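Local coordinates for urocanate hydratase (PDB 7NED), which probably hydrates thiourocanate in bacterial ergothioneine breakdown, as a urocanase-family enzyme that uses tightly held NAD+ as its cofactor, at residues L202-I216 with V226-E240. Numbering follows the deposited sequence.
Sequences LQRKTRSLDEALLWI and VSVGLTGNASDIYPE. With NAD (nicotinamide-adenine-dinucleotide), chain C.
Arg204, Lys205 and Thr206 pair in parallel with Val228, Gly229 and Leu230, the short strand axes 4.5 Å apart and inclined at 26°; Arg204 O takes Gly229 N at 2.8 Å, and Thr206 N returns to Gly229 O. Just before strand 204-206, Gln203 N donates to Ser227 OG at 2.8 Å, while Ser227 N reaches Gln203 OE1 from above the amide's carbonyl plane. Gly229 suits its place because a side chain would run into Leu202 CD2. On the face carrying Val228 and Leu230, helix 209-216 runs back nearly antiparallel to strand 226-231. Val228 turns CG1 anti to its backbone N (chi1 -179°), setting that methyl in plane at the Trp215 ring edge, 3.8 Å from CE3, and beside Ala212 CB, a small group consistent with close approach. Leu230 CD2 meets Leu209 CD1 at 3.7 Å. Val226 CG2 sits over the centre of one face of the Arg204 guanidinium. Beyond the strand, Asn233 OD1 caps helix 234-243 through Ser235 N and accepts from N6A of the NAD adenine at 2.9 Å, while Ala234 N gives N1A a nearly straight bond (176°). A leucine in place of Asn233 would probably leave Ser235 N uncapped and the adenine amino group without this acceptor. This right-handed beta-alpha-beta unit forms one edge of the Rossmann-like sheet, its second strand leading into the adenine pocket.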
ATOM      1  N   LEU A 202     -35.960  12.595   2.996  1.00 26.89           N
ATOM      2  CA  LEU A 202     -36.876  12.353   1.906  1.00 23.07           C
ATOM      3  C   LEU A 202     -38.213  13.036   2.209  1.00 23.48           C
ATOM      4  O   LEU A 202     -38.709  12.964   3.335  1.00 22.42           O
ATOM      5  CB  LEU A 202     -37.055  10.857   1.727  1.00 23.63           C
ATOM      6  CG  LEU A 202     -37.912  10.479   0.533  1.00 22.05           C
ATOM      7  CD1 LEU A 202     -37.278  11.039  -0.708  1.00 19.02           C
ATOM      8  CD2 LEU A 202     -38.036   8.940   0.446  1.00 17.13           C
ATOM      9  N   GLN A 203     -38.804  13.670   1.201  1.00 19.20           N
ATOM     10  CA  GLN A 203     -40.049  14.408   1.454  1.00 20.55           C
ATOM     11  C   GLN A 203     -41.288  13.558   1.232  1.00 24.43           C
ATOM     12  O   GLN A 203     -42.239  13.634   2.025  1.00 24.56           O
ATOM     13  CB  GLN A 203     -40.122  15.639   0.556  1.00 20.17           C
ATOM     14  CG  GLN A 203     -39.295  16.805   1.090  1.00 27.79           C
ATOM     15  CD  GLN A 203     -39.194  17.953   0.100  1.00 25.24           C
ATOM     16  OE1 GLN A 203     -39.787  17.901  -0.981  1.00 23.09           O
ATOM     17  NE2 GLN A 203     -38.439  19.005   0.468  1.00 28.05           N
ATOM     18  N   ARG A 204     -41.313  12.786   0.146  1.00 22.20           N
ATOM     19  CA  ARG A 204     -42.485  12.025  -0.261  1.00 24.34           C
ATOM     20  C   ARG A 204     -42.073  10.628  -0.698  1.00 25.02           C
ATOM     21  O   ARG A 204     -40.947  10.420  -1.146  1.00 21.40           O
ATOM     22  CB  ARG A 204     -43.229  12.674  -1.437  1.00 22.88           C
ATOM     23  CG  ARG A 204     -43.758  14.040  -1.139  1.00 25.52           C
ATOM     24  CD  ARG A 204     -44.489  14.617  -2.338  1.00 26.43           C
ATOM     25  NE  ARG A 204     -44.815  16.014  -2.111  1.00 32.33           N
ATOM     26  CZ  ARG A 204     -45.264  16.850  -3.044  1.00 36.27           C
ATOM     27  NH1 ARG A 204     -45.499  16.435  -4.291  1.00 33.64           N
ATOM     28  NH2 ARG A 204     -45.477  18.104  -2.723  1.00 33.82           N
ATOM     29  N   LYS A 205     -43.005   9.670  -0.595  1.00 24.62           N
ATOM     30  CA  LYS A 205     -42.773   8.311  -1.083  1.00 21.82           C
ATOM     31  C   LYS A 205     -44.015   7.821  -1.814  1.00 25.47           C
ATOM     32  O   LYS A 205     -45.125   8.297  -1.589  1.00 25.06           O
ATOM     33  CB  LYS A 205     -42.427   7.340   0.054  1.00 22.28           C
ATOM     34  CG  LYS A 205     -43.663   6.928   0.869  1.00 30.40           C
ATOM     35  CD  LYS A 205     -43.344   5.875   1.947  1.00 32.49           C
ATOM     36  CE  LYS A 205     -44.570   5.023   2.291  1.00 34.04           C
ATOM     37  NZ  LYS A 205     -44.259   3.884   3.214  1.00 31.11           N
ATOM     38  N   THR A 206     -43.815   6.866  -2.709  1.00 24.12           N
ATOM     39  CA  THR A 206     -44.931   6.275  -3.416  1.00 26.67           C
ATOM     40  C   THR A 206     -44.470   4.941  -3.972  1.00 29.56           C
ATOM     41  O   THR A 206     -43.264   4.687  -4.103  1.00 28.67           O
ATOM     42  CB  THR A 206     -45.412   7.188  -4.536  1.00 27.01           C
ATOM     43  OG1 THR A 206     -46.504   6.571  -5.220  1.00 26.76           O
ATOM     44  CG2 THR A 206     -44.250   7.438  -5.544  1.00 25.36           C
ATOM     45  N   ARG A 207     -45.438   4.079  -4.295  1.00 27.61           N
ATOM     46  CA  ARG A 207     -45.138   2.862  -5.045  1.00 31.75           C
ATOM     47  C   ARG A 207     -45.553   2.975  -6.500  1.00 30.57           C
ATOM     48  O   ARG A 207     -45.316   2.052  -7.285  1.00 29.04           O
ATOM     49  CB  ARG A 207     -45.796   1.643  -4.394  1.00 31.64           C
ATOM     50  CG  ARG A 207     -45.182   1.301  -3.045  1.00 32.75           C
ATOM     51  CD  ARG A 207     -45.873   0.133  -2.404  1.00 35.40           C
ATOM     52  NE  ARG A 207     -45.525  -0.027  -0.993  1.00 34.58           N
ATOM     53  CZ  ARG A 207     -44.772  -1.018  -0.524  1.00 37.18           C
ATOM     54  NH1 ARG A 207     -44.287  -1.934  -1.355  1.00 35.70           N
ATOM     55  NH2 ARG A 207     -44.509  -1.092   0.775  1.00 39.34           N
ATOM     56  N   SER A 208     -46.100   4.115  -6.895  1.00 27.46           N
ATOM     57  CA  SER A 208     -46.599   4.312  -8.245  1.00 29.12           C
ATOM     58  C   SER A 208     -45.685   5.258  -9.015  1.00 24.57           C
ATOM     59  O   SER A 208     -45.495   6.405  -8.602  1.00 25.05           O
ATOM     60  CB  SER A 208     -48.019   4.874  -8.183  1.00 24.51           C
ATOM     61  OG  SER A 208     -48.331   5.416  -9.423  1.00 26.18           O
ATOM     62  N   LEU A 209     -45.165   4.796 -10.153  1.00 22.52           N
ATOM     63  CA  LEU A 209     -44.354   5.665 -10.994  1.00 24.70           C
ATOM     64  C   LEU A 209     -45.171   6.826 -11.559  1.00 28.98           C
ATOM     65  O   LEU A 209     -44.670   7.947 -11.672  1.00 25.09           O
ATOM     66  CB  LEU A 209     -43.720   4.863 -12.129  1.00 25.56           C
ATOM     67  CG  LEU A 209     -43.030   5.672 -13.215  1.00 25.69           C
ATOM     68  CD1 LEU A 209     -41.851   6.473 -12.649  1.00 23.60           C
ATOM     69  CD2 LEU A 209     -42.571   4.791 -14.387  1.00 27.49           C
ATOM     70  N   ASP A 210     -46.415   6.572 -11.969  1.00 29.93           N
ATOM     71  CA  ASP A 210     -47.253   7.663 -12.453  1.00 26.98           C
ATOM     72  C   ASP A 210     -47.399   8.749 -11.400  1.00 23.38           C
ATOM     73  O   ASP A 210     -47.302   9.942 -11.708  1.00 26.44           O
ATOM     74  CB  ASP A 210     -48.628   7.140 -12.877  1.00 27.88           C
ATOM     75  CG  ASP A 210     -48.570   6.310 -14.148  1.00 34.41           C
ATOM     76  OD1 ASP A 210     -47.513   6.291 -14.820  1.00 36.87           O
ATOM     77  OD2 ASP A 210     -49.607   5.704 -14.491  1.00 40.64           O
ATOM     78  N   GLU A 211     -47.675   8.357 -10.156  1.00 24.15           N
ATOM     79  CA  GLU A 211     -47.807   9.342  -9.089  1.00 26.95           C
ATOM     80  C   GLU A 211     -46.495  10.091  -8.876  1.00 26.52           C
ATOM     81  O   GLU A 211     -46.489  11.321  -8.688  1.00 22.44           O
ATOM     82  CB  GLU A 211     -48.256   8.671  -7.803  1.00 25.45           C
ATOM     83  CG  GLU A 211     -48.391   9.632  -6.657  1.00 28.76           C
ATOM     84  CD  GLU A 211     -49.114   9.051  -5.479  1.00 29.05           C
ATOM     85  OE1 GLU A 211     -48.576   8.120  -4.845  1.00 32.13           O
ATOM     86  OE2 GLU A 211     -50.167   9.602  -5.110  1.00 33.83           O
ATOM     87  N   ALA A 212     -45.376   9.370  -8.913  1.00 25.34           N
ATOM     88  CA  ALA A 212     -44.085  10.024  -8.744  1.00 25.05           C
ATOM     89  C   ALA A 212     -43.858  11.060  -9.821  1.00 21.22           C
ATOM     90  O   ALA A 212     -43.401  12.172  -9.530  1.00 20.55           O
ATOM     91  CB  ALA A 212     -42.948   8.991  -8.754  1.00 23.60           C
ATOM     92  N   LEU A 213     -44.134  10.705 -11.085  1.00 20.21           N
ATOM     93  CA  LEU A 213     -43.897  11.643 -12.181  1.00 21.10           C
ATOM     94  C   LEU A 213     -44.855  12.825 -12.112  1.00 23.72           C
ATOM     95  O   LEU A 213     -44.479  13.949 -12.465  1.00 22.90           O
ATOM     96  CB  LEU A 213     -44.033  10.949 -13.535  1.00 23.84           C
ATOM     97  CG  LEU A 213     -43.000   9.869 -13.869  1.00 26.63           C
ATOM     98  CD1 LEU A 213     -43.468   9.020 -15.042  1.00 29.60           C
ATOM     99  CD2 LEU A 213     -41.638  10.499 -14.174  1.00 28.41           C
ATOM    100  N   LEU A 214     -46.094  12.597 -11.660  1.00 23.36           N
ATOM    101  CA  LEU A 214     -47.015  13.712 -11.471  1.00 24.97           C
ATOM    102  C   LEU A 214     -46.453  14.712 -10.466  1.00 27.45           C
ATOM    103  O   LEU A 214     -46.453  15.924 -10.712  1.00 24.85           O
ATOM    104  CB  LEU A 214     -48.382  13.198 -11.010  1.00 28.72           C
ATOM    105  CG  LEU A 214     -49.345  14.270 -10.520  1.00 37.35           C
ATOM    106  CD1 LEU A 214     -49.767  15.117 -11.718  1.00 38.46           C
ATOM    107  CD2 LEU A 214     -50.566  13.661  -9.832  1.00 31.13           C
ATOM    108  N   TRP A 215     -45.980  14.216  -9.314  1.00 22.94           N
ATOM    109  CA  TRP A 215     -45.316  15.077  -8.331  1.00 23.46           C
ATOM    110  C   TRP A 215     -44.096  15.797  -8.918  1.00 22.83           C
ATOM    111  O   TRP A 215     -43.887  16.998  -8.679  1.00 22.58           O
ATOM    112  CB  TRP A 215     -44.914  14.231  -7.126  1.00 22.73           C
ATOM    113  CG  TRP A 215     -46.056  13.795  -6.288  1.00 23.89           C
ATOM    114  CD1 TRP A 215     -47.342  14.251  -6.347  1.00 27.41           C
ATOM    115  CD2 TRP A 215     -46.037  12.763  -5.289  1.00 24.16           C
ATOM    116  NE1 TRP A 215     -48.118  13.592  -5.410  1.00 26.30           N
ATOM    117  CE2 TRP A 215     -47.342  12.667  -4.758  1.00 27.43           C
ATOM    118  CE3 TRP A 215     -45.040  11.902  -4.804  1.00 23.67           C
ATOM    119  CZ2 TRP A 215     -47.676  11.758  -3.753  1.00 28.89           C
ATOM    120  CZ3 TRP A 215     -45.364  10.999  -3.797  1.00 24.64           C
ATOM    121  CH2 TRP A 215     -46.679  10.930  -3.281  1.00 27.46           C
ATOM    122  N   ILE A 216     -43.256  15.079  -9.656  1.00 22.53           N
ATOM    123  CA  ILE A 216     -42.091  15.722 -10.254  1.00 21.19           C
ATOM    124  C   ILE A 216     -42.543  16.799 -11.226  1.00 23.16           C
ATOM    125  O   ILE A 216     -41.984  17.897 -11.276  1.00 20.84           O
ATOM    126  CB  ILE A 216     -41.201  14.693 -10.971  1.00 19.72           C
ATOM    127  CG1 ILE A 216     -40.581  13.681  -9.979  1.00 19.28           C
ATOM    128  CG2 ILE A 216     -40.170  15.454 -11.809  1.00 22.13           C
ATOM    129  CD1 ILE A 216     -39.605  14.261  -8.942  1.00 17.44           C
ATOM    130  N   VAL A 226     -38.621  19.172  -4.820  1.00 16.70           N
ATOM    131  CA  VAL A 226     -39.332  18.063  -4.200  1.00 17.74           C
ATOM    132  C   VAL A 226     -38.414  16.860  -4.259  1.00 17.91           C
ATOM    133  O   VAL A 226     -37.619  16.730  -5.184  1.00 17.03           O
ATOM    134  CB  VAL A 226     -40.669  17.769  -4.921  1.00 16.91           C
ATOM    135  CG1 VAL A 226     -40.372  17.061  -6.250  1.00 18.28           C
ATOM    136  CG2 VAL A 226     -41.638  16.987  -4.013  1.00 17.37           C
ATOM    137  N   SER A 227     -38.531  15.979  -3.272  1.00 17.03           N
ATOM    138  CA  SER A 227     -37.873  14.675  -3.314  1.00 17.25           C
ATOM    139  C   SER A 227     -38.919  13.578  -3.218  1.00 19.95           C
ATOM    140  O   SER A 227     -39.794  13.602  -2.343  1.00 20.07           O
ATOM    141  CB  SER A 227     -36.813  14.496  -2.225  1.00 15.13           C
ATOM    142  OG  SER A 227     -37.294  14.719  -0.915  1.00 17.47           O
ATOM    143  N   VAL A 228     -38.827  12.623  -4.130  1.00 17.31           N
ATOM    144  CA  VAL A 228     -39.772  11.522  -4.176  1.00 19.02           C
ATOM    145  C   VAL A 228     -38.991  10.221  -4.150  1.00 19.89           C
ATOM    146  O   VAL A 228     -38.105  10.005  -4.978  1.00 19.97           O
ATOM    147  CB  VAL A 228     -40.650  11.587  -5.430  1.00 21.16           C
ATOM    148  CG1 VAL A 228     -41.632  10.434  -5.405  1.00 18.63           C
ATOM    149  CG2 VAL A 228     -41.342  12.951  -5.518  1.00 19.80           C
ATOM    150  N   GLY A 229     -39.327   9.345  -3.195  1.00 19.60           N
ATOM    151  CA  GLY A 229     -38.796   8.008  -3.170  1.00 20.64           C
ATOM    152  C   GLY A 229     -39.812   7.080  -3.803  1.00 25.76           C
ATOM    153  O   GLY A 229     -40.953   6.983  -3.347  1.00 23.48           O
ATOM    154  N   LEU A 230     -39.404   6.427  -4.875  1.00 21.71           N
ATOM    155  CA  LEU A 230     -40.239   5.472  -5.587  1.00 23.09           C
ATOM    156  C   LEU A 230     -39.754   4.067  -5.283  1.00 21.82           C
ATOM    157  O   LEU A 230     -38.606   3.726  -5.596  1.00 21.96           O
ATOM    158  CB  LEU A 230     -40.187   5.738  -7.086  1.00 21.97           C
ATOM    159  CG  LEU A 230     -40.940   4.759  -7.975  1.00 24.32           C
ATOM    160  CD1 LEU A 230     -42.424   4.731  -7.619  1.00 24.87           C
ATOM    161  CD2 LEU A 230     -40.666   5.079  -9.448  1.00 23.50           C
ATOM    162  N   THR A 231     -40.629   3.243  -4.696  1.00 22.45           N
ATOM    163  CA  THR A 231     -40.277   1.853  -4.451  1.00 23.80           C
ATOM    164  C   THR A 231     -40.278   1.083  -5.759  1.00 23.19           C
ATOM    165  O   THR A 231     -41.323   0.950  -6.414  1.00 23.02           O
ATOM    166  CB  THR A 231     -41.250   1.228  -3.469  1.00 26.42           C
ATOM    167  OG1 THR A 231     -41.144   1.923  -2.232  1.00 27.31           O
ATOM    168  CG2 THR A 231     -40.877  -0.216  -3.221  1.00 22.54           C
ATOM    169  N   GLY A 232     -39.118   0.560  -6.125  1.00 20.88           N
ATOM    170  CA  GLY A 232     -38.972  -0.140  -7.382  1.00 20.64           C
ATOM    171  C   GLY A 232     -37.508  -0.415  -7.655  1.00 27.10           C
ATOM    172  O   GLY A 232     -36.609   0.026  -6.927  1.00 21.87           O
ATOM    173  N   ASN A 233     -37.283  -1.136  -8.738  1.00 20.14           N
ATOM    174  CA  ASN A 233     -35.951  -1.508  -9.163  1.00 24.13           C
ATOM    175  C   ASN A 233     -35.503  -0.570 -10.277  1.00 25.36           C
ATOM    176  O   ASN A 233     -36.238  -0.360 -11.247  1.00 20.82           O
ATOM    177  CB  ASN A 233     -35.955  -2.960  -9.626  1.00 24.98           C
ATOM    178  CG  ASN A 233     -34.576  -3.517  -9.778  1.00 22.96           C
ATOM    179  OD1 ASN A 233     -33.737  -2.961 -10.505  1.00 23.24           O
ATOM    180  ND2 ASN A 233     -34.316  -4.615  -9.082  1.00 22.73           N
ATOM    181  N   ALA A 234     -34.315   0.020 -10.119  1.00 19.28           N
ATOM    182  CA  ALA A 234     -33.810   0.932 -11.147  1.00 22.30           C
ATOM    183  C   ALA A 234     -33.729   0.272 -12.523  1.00 22.90           C
ATOM    184  O   ALA A 234     -33.895   0.954 -13.550  1.00 24.46           O
ATOM    185  CB  ALA A 234     -32.425   1.487 -10.759  1.00 19.77           C
ATOM    186  N   SER A 235     -33.450  -1.035 -12.583  1.00 19.67           N
ATOM    187  CA  SER A 235     -33.323  -1.653 -13.895  1.00 22.86           C
ATOM    188  C   SER A 235     -34.681  -1.887 -14.544  1.00 26.89           C
ATOM    189  O   SER A 235     -34.732  -2.275 -15.715  1.00 24.48           O
ATOM    190  CB  SER A 235     -32.537  -2.981 -13.810  1.00 22.88           C
ATOM    191  OG  SER A 235     -33.162  -3.860 -12.889  1.00 25.55           O
ATOM    192  N   ASP A 236     -35.767  -1.662 -13.814  1.00 22.23           N
ATOM    193  CA  ASP A 236     -37.104  -1.621 -14.394  1.00 25.08           C
ATOM    194  C   ASP A 236     -37.556  -0.198 -14.688  1.00 26.04           C
ATOM    195  O   ASP A 236     -38.146   0.054 -15.745  1.00 29.58           O
ATOM    196  CB  ASP A 236     -38.124  -2.274 -13.445  1.00 24.37           C
ATOM    197  CG  ASP A 236     -37.798  -3.730 -13.150  1.00 24.61           C
ATOM    198  OD1 ASP A 236     -38.161  -4.222 -12.054  1.00 26.73           O
ATOM    199  OD2 ASP A 236     -37.209  -4.382 -14.026  1.00 26.49           O
ATOM    200  N   ILE A 237     -37.287   0.744 -13.775  1.00 25.26           N
ATOM    201  CA  ILE A 237     -37.860   2.086 -13.914  1.00 22.65           C
ATOM    202  C   ILE A 237     -37.139   2.852 -15.005  1.00 27.44           C
ATOM    203  O   ILE A 237     -37.773   3.544 -15.814  1.00 27.65           O
ATOM    204  CB  ILE A 237     -37.801   2.863 -12.589  1.00 22.16           C
ATOM    205  CG1 ILE A 237     -38.666   2.210 -11.491  1.00 21.16           C
ATOM    206  CG2 ILE A 237     -38.191   4.376 -12.823  1.00 18.49           C
ATOM    207  CD1 ILE A 237     -40.131   2.116 -11.832  1.00 25.08           C
ATOM    208  N   TYR A 238     -35.798   2.773 -15.033  1.00 21.56           N
ATOM    209  CA  TYR A 238     -35.059   3.585 -15.995  1.00 22.81           C
ATOM    210  C   TYR A 238     -35.448   3.230 -17.418  1.00 26.38           C
ATOM    211  O   TYR A 238     -35.736   4.154 -18.204  1.00 28.12           O
ATOM    212  CB  TYR A 238     -33.549   3.466 -15.804  1.00 22.95           C
ATOM    213  CG  TYR A 238     -32.953   4.218 -14.628  1.00 21.11           C
ATOM    214  CD1 TYR A 238     -31.683   4.759 -14.722  1.00 20.68           C
ATOM    215  CD2 TYR A 238     -33.654   4.374 -13.428  1.00 20.40           C
ATOM    216  CE1 TYR A 238     -31.115   5.419 -13.664  1.00 19.75           C
ATOM    217  CE2 TYR A 238     -33.092   5.035 -12.363  1.00 20.85           C
ATOM    218  CZ  TYR A 238     -31.804   5.545 -12.490  1.00 18.48           C
ATOM    219  OH  TYR A 238     -31.226   6.198 -11.426  1.00 19.18           O
ATOM    220  N   PRO A 239     -35.516   1.959 -17.809  1.00 24.92           N
ATOM    221  CA  PRO A 239     -35.940   1.652 -19.184  1.00 27.59           C
ATOM    222  C   PRO A 239     -37.359   2.085 -19.457  1.00 28.40           C
ATOM    223  O   PRO A 239     -37.675   2.448 -20.598  1.00 29.27           O
ATOM    224  CB  PRO A 239     -35.807   0.126 -19.273  1.00 31.06           C
ATOM    225  CG  PRO A 239     -34.834  -0.240 -18.184  1.00 29.08           C
ATOM    226  CD  PRO A 239     -35.084   0.746 -17.080  1.00 27.55           C
ATOM    227  N   GLU A 240     -38.221   2.049 -18.436  1.00 28.09           N
ATOM    228  CA  GLU A 240     -39.598   2.501 -18.612  1.00 32.17           C
ATOM    229  C   GLU A 240     -39.660   3.999 -18.912  1.00 34.02           C
ATOM    230  O   GLU A 240     -40.460   4.441 -19.742  1.00 32.37           O
ATOM    231  CB  GLU A 240     -40.417   2.139 -17.376  1.00 32.70           C
ATOM    232  CG  GLU A 240     -41.810   2.721 -17.351  1.00 35.02           C
ATOM    233  CD  GLU A 240     -42.739   2.069 -18.358  1.00 39.94           C
ATOM    234  OE1 GLU A 240     -43.919   2.472 -18.401  1.00 38.03           O
ATOM    235  OE2 GLU A 240     -42.297   1.156 -19.096  1.00 41.36           O
TER
HETATM  236  PA  NAD C 702     -25.962   0.722   0.560  1.00 17.81           P
HETATM  237  O1A NAD C 702     -25.757  -0.716   0.092  1.00 19.66           O
HETATM  238  O2A NAD C 702     -26.237   1.150   1.945  1.00 21.25           O
HETATM  239  O5B NAD C 702     -27.411   1.133  -0.216  1.00 20.62           O
HETATM  240  C5B NAD C 702     -27.505   0.696  -1.512  1.00 17.30           C
HETATM  241  C4B NAD C 702     -29.044   0.925  -1.878  1.00 18.90           C
HETATM  242  O4B NAD C 702     -29.362   0.499  -3.174  0.89 17.75           O
HETATM  243  C3B NAD C 702     -29.795  -0.004  -0.870  1.00 20.33           C
HETATM  244  O3B NAD C 702     -30.783   0.699  -0.237  1.00 22.07           O
HETATM  245  C2B NAD C 702     -30.397  -1.098  -1.805  1.00 20.75           C
HETATM  246  O2B NAD C 702     -31.666  -1.494  -1.432  1.00 21.27           O
HETATM  247  C1B NAD C 702     -30.581  -0.262  -3.069  0.93 16.27           C
HETATM  248  N9A NAD C 702     -30.612  -1.036  -4.311  1.00 17.75           N
HETATM  249  C8A NAD C 702     -29.873  -2.155  -4.678  1.00 20.48           C
HETATM  250  N7A NAD C 702     -30.162  -2.596  -5.876  1.00 19.39           N
HETATM  251  C5A NAD C 702     -31.124  -1.713  -6.349  1.00 18.68           C
HETATM  252  C6A NAD C 702     -31.847  -1.644  -7.561  1.00 20.42           C
HETATM  253  N6A NAD C 702     -31.641  -2.534  -8.557  0.94 20.45           N
HETATM  254  N1A NAD C 702     -32.754  -0.645  -7.754  0.98 21.10           N
HETATM  255  C2A NAD C 702     -32.937   0.199  -6.708  1.00 19.42           C
HETATM  256  N3A NAD C 702     -32.332   0.255  -5.510  1.00 19.51           N
HETATM  257  C4A NAD C 702     -31.424  -0.733  -5.363  0.77 18.71           C
HETATM  258  O3  NAD C 702     -24.829   1.414  -0.271  0.87 15.44           O
HETATM  259  PN  NAD C 702     -24.407   2.918   0.053  1.00 17.80           P
HETATM  260  O1N NAD C 702     -23.530   3.234   1.229  1.00 18.36           O
HETATM  261  O2N NAD C 702     -25.585   3.802  -0.299  1.00 15.49           O
HETATM  262  O5D NAD C 702     -23.327   3.311  -1.230  1.00 16.71           O
HETATM  263  C5D NAD C 702     -23.900   3.123  -2.536  0.84 17.74           C
HETATM  264  C4D NAD C 702     -22.826   3.338  -3.567  1.00 16.46           C
HETATM  265  O4D NAD C 702     -22.114   4.537  -3.323  1.00 21.77           O
HETATM  266  C3D NAD C 702     -21.772   2.155  -3.246  0.82 18.41           C
HETATM  267  O3D NAD C 702     -21.288   1.560  -4.444  1.00 18.47           O
HETATM  268  C2D NAD C 702     -20.587   2.897  -2.526  1.00 18.79           C
HETATM  269  O2D NAD C 702     -19.332   2.424  -2.802  0.80 19.00           O
HETATM  270  C1D NAD C 702     -20.771   4.139  -3.455  1.00 24.78           C
HETATM  271  N1N NAD C 702     -19.908   5.305  -3.219  1.00 28.54           N
HETATM  272  C2N NAD C 702     -18.604   5.036  -3.586  0.05 24.90           C
HETATM  273  C3N NAD C 702     -17.626   6.015  -3.516  0.44 27.97           C
HETATM  274  C7N NAD C 702     -16.198   5.590  -3.887  0.54 27.19           C
HETATM  275  O7N NAD C 702     -15.337   6.362  -4.306  0.70 27.64           O
HETATM  276  N7N NAD C 702     -15.855   4.267  -3.664  0.79 27.62           N
HETATM  277  C4N NAD C 702     -18.035   7.284  -3.081  0.58 29.33           C
HETATM  278  C5N NAD C 702     -19.366   7.513  -2.739  1.00 27.13           C
HETATM  279  C6N NAD C 702     -20.332   6.496  -2.830  1.00 29.25           C